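Local coordinates for putative cell adhesion protein (Bacteroides uniformis, PDB 4K4K) that probably forms part of the tip of fimbriae, the surface filaments that mediate cell adhesion and biofilm formation, at residues A[36-41]-A[52-56]. Residues are numbered along the deposited sequence; the frame is centred on the assembly and turned at random. Where two conformers were deposited one is given.
Sequences DAIGIY and GNRKY
Ile40 lays its CD1 methyl over one face of the Tyr56 ring, 3.6 Å from the ring centroid and 18° off its normal, a CH-pi contact displaced toward the CG end. With CG1 beside its own backbone N (chi1 -53°), Ile40 reaches across to the ring at about a right angle. Ile38 CG1 packs on Tyr56 CB at 3.8 Å on the same face of the sheet, and there Phe135 and Phe137 of strand 132-150 continue the apolar layer from Ile40 and Ile38. The Tyr56 hydroxyl is hydrogen-bonded to the backbone N of Ile75.

The two strands form an antiparallel beta hairpin in this fimbrillin-like protein. Ile38 and Tyr56 exchange two nearly straight backbone hydrogen bonds, Ile38 N to Tyr56 O being 2.8 Å; Ile40 and Arg54 exchange two more. Where strand 47-57 is broken, Asn53 and Arg54 both face Ile40 as a G1 beta bulge, with Arg54 N hydrogen-bonded to Ile40 O.

On the other face the Tyr41 ring lies flat on the bulge, Asn53 N sitting 3.2 Å above its plane and over its centre. Asn53 CB meets Tyr41 OH at 3.4 Å, and the planes of the Asn53 side-chain amide and the Tyr41 ring are 21° apart. That amide is held by Tyr89 OH and the Arg93 carbonyl, while Asn100 takes up the Tyr41 hydroxyl.

Packing is looser at the partly exposed Lys55, whose extended chain comes nearest Ala37 CB at CE, 4.1 Å away. Arg54 rests CB and CG against Ile40 O.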
loop_
_atom_site.group_PDB
_atom_site.type_symbol
_atom_site.label_atom_id
_atom_site.label_comp_id
_atom_site.label_asym_id
_atom_site.label_seq_id
_atom_site.Cartn_x
_atom_site.Cartn_y
_atom_site.Cartn_z
ATOM N N ASP A 36 5.855 -12.800 -3.976
ATOM C CA ASP A 36 5.434 -11.408 -4.241
ATOM C C ASP A 36 5.886 -11.018 -5.643
ATOM O O ASP A 36 7.030 -11.297 -6.014
ATOM C CB ASP A 36 6.014 -10.426 -3.212
ATOM C CG ASP A 36 5.150 -10.130 -1.982
ATOM O OD1 ASP A 36 3.982 -10.583 -1.946
ATOM O OD2 ASP A 36 5.634 -9.414 -1.076
ATOM N N ALA A 37 4.978 -10.427 -6.424
ATOM C CA ALA A 37 5.263 -10.107 -7.821
ATOM C C ALA A 37 5.083 -8.620 -8.120
ATOM O O ALA A 37 4.197 -7.947 -7.565
ATOM C CB ALA A 37 4.375 -10.946 -8.735
ATOM N N ILE A 38 5.971 -8.100 -8.970
ATOM C CA ILE A 38 5.938 -6.704 -9.426
ATOM C C ILE A 38 5.846 -6.703 -10.952
ATOM O O ILE A 38 6.214 -7.694 -11.588
ATOM C CB ILE A 38 7.163 -5.885 -8.920
ATOM C CG1 ILE A 38 8.498 -6.450 -9.487
ATOM C CG2 ILE A 38 7.185 -5.882 -7.369
ATOM C CD1 ILE A 38 9.728 -5.562 -9.248
ATOM N N GLY A 39 5.379 -5.598 -11.507
ATOM C CA GLY A 39 5.343 -5.397 -12.952
ATOM C C GLY A 39 6.409 -4.369 -13.289
ATOM O O GLY A 39 6.452 -3.315 -12.658
ATOM N N ILE A 40 7.295 -4.666 -14.235
ATOM C CA ILE A 40 8.368 -3.737 -14.636
ATOM C C ILE A 40 8.159 -3.317 -16.059
ATOM O O ILE A 40 7.787 -4.151 -16.917
ATOM C CB ILE A 40 9.782 -4.389 -14.461
ATOM C CG1 ILE A 40 9.978 -4.950 -13.012
ATOM C CG2 ILE A 40 10.924 -3.407 -14.846
ATOM C CD1 ILE A 40 11.388 -5.584 -12.706
ATOM N N TYR A 41 8.496 -2.050 -16.331
ATOM C CA TYR A 41 8.536 -1.493 -17.688
ATOM C C TYR A 41 9.907 -0.942 -17.954
ATOM O O TYR A 41 10.464 -0.231 -17.096
ATOM C CB TYR A 41 7.534 -0.338 -17.874
ATOM C CG TYR A 41 6.076 -0.728 -17.800
ATOM C CD1 TYR A 41 5.497 -1.104 -16.588
ATOM C CD2 TYR A 41 5.240 -0.578 -18.904
ATOM C CE1 TYR A 41 4.144 -1.444 -16.506
ATOM C CE2 TYR A 41 3.874 -0.869 -18.826
ATOM C CZ TYR A 41 3.328 -1.299 -17.622
ATOM O OH TYR A 41 1.991 -1.585 -17.556
ATOM N N GLY A 52 5.228 -4.255 -22.145
ATOM C CA GLY A 52 5.306 -3.610 -20.831
ATOM C C GLY A 52 4.839 -4.567 -19.757
ATOM O O GLY A 52 4.470 -5.713 -20.054
ATOM N N ASN A 53 4.803 -4.095 -18.492
ATOM C CA ASN A 53 4.226 -4.876 -17.396
ATOM C C ASN A 53 4.799 -6.307 -17.326
ATOM O O ASN A 53 4.052 -7.304 -17.265
ATOM C CB ASN A 53 2.678 -4.932 -17.559
ATOM C CG ASN A 53 1.989 -5.491 -16.340
ATOM O OD1 ASN A 53 2.469 -5.354 -15.208
ATOM N ND2 ASN A 53 0.850 -6.159 -16.545
ATOM N N ARG A 54 6.142 -6.390 -17.351
ATOM C CA ARG A 54 6.861 -7.660 -17.292
ATOM C C ARG A 54 6.799 -8.213 -15.866
ATOM O O ARG A 54 7.150 -7.506 -14.927
ATOM C CB ARG A 54 8.316 -7.454 -17.746
ATOM C CG ARG A 54 8.459 -6.873 -19.152
ATOM C CD ARG A 54 8.393 -7.939 -20.231
ATOM N NE ARG A 54 8.646 -7.391 -21.563
ATOM C CZ ARG A 54 9.727 -7.644 -22.296
ATOM N NH1 ARG A 54 10.678 -8.446 -21.835
ATOM N NH2 ARG A 54 9.854 -7.112 -23.500
ATOM N N LYS A 55 6.360 -9.464 -15.697
ATOM C CA LYS A 55 6.226 -10.052 -14.366
ATOM C C LYS A 55 7.562 -10.486 -13.785
ATOM O O LYS A 55 8.256 -11.297 -14.382
ATOM C CB LYS A 55 5.266 -11.253 -14.412
ATOM C CG LYS A 55 4.958 -11.834 -13.033
ATOM C CD LYS A 55 4.136 -13.126 -13.137
ATOM C CE LYS A 55 3.634 -13.572 -11.795
ATOM N NZ LYS A 55 2.765 -14.773 -11.937
ATOM N N TYR A 56 7.889 -9.949 -12.606
ATOM C CA TYR A 56 9.093 -10.296 -11.841
ATOM C C TYR A 56 8.660 -10.699 -10.447
ATOM O O TYR A 56 7.783 -10.044 -9.869
ATOM C CB TYR A 56 10.060 -9.109 -11.789
ATOM C CG TYR A 56 10.976 -9.017 -12.988
ATOM C CD1 TYR A 56 10.476 -8.714 -14.256
ATOM C CD2 TYR A 56 12.354 -9.157 -12.845
ATOM C CE1 TYR A 56 11.319 -8.653 -15.367
ATOM C CE2 TYR A 56 13.208 -9.065 -13.941
ATOM C CZ TYR A 56 12.690 -8.784 -15.194
ATOM O OH TYR A 56 13.545 -8.756 -16.271
#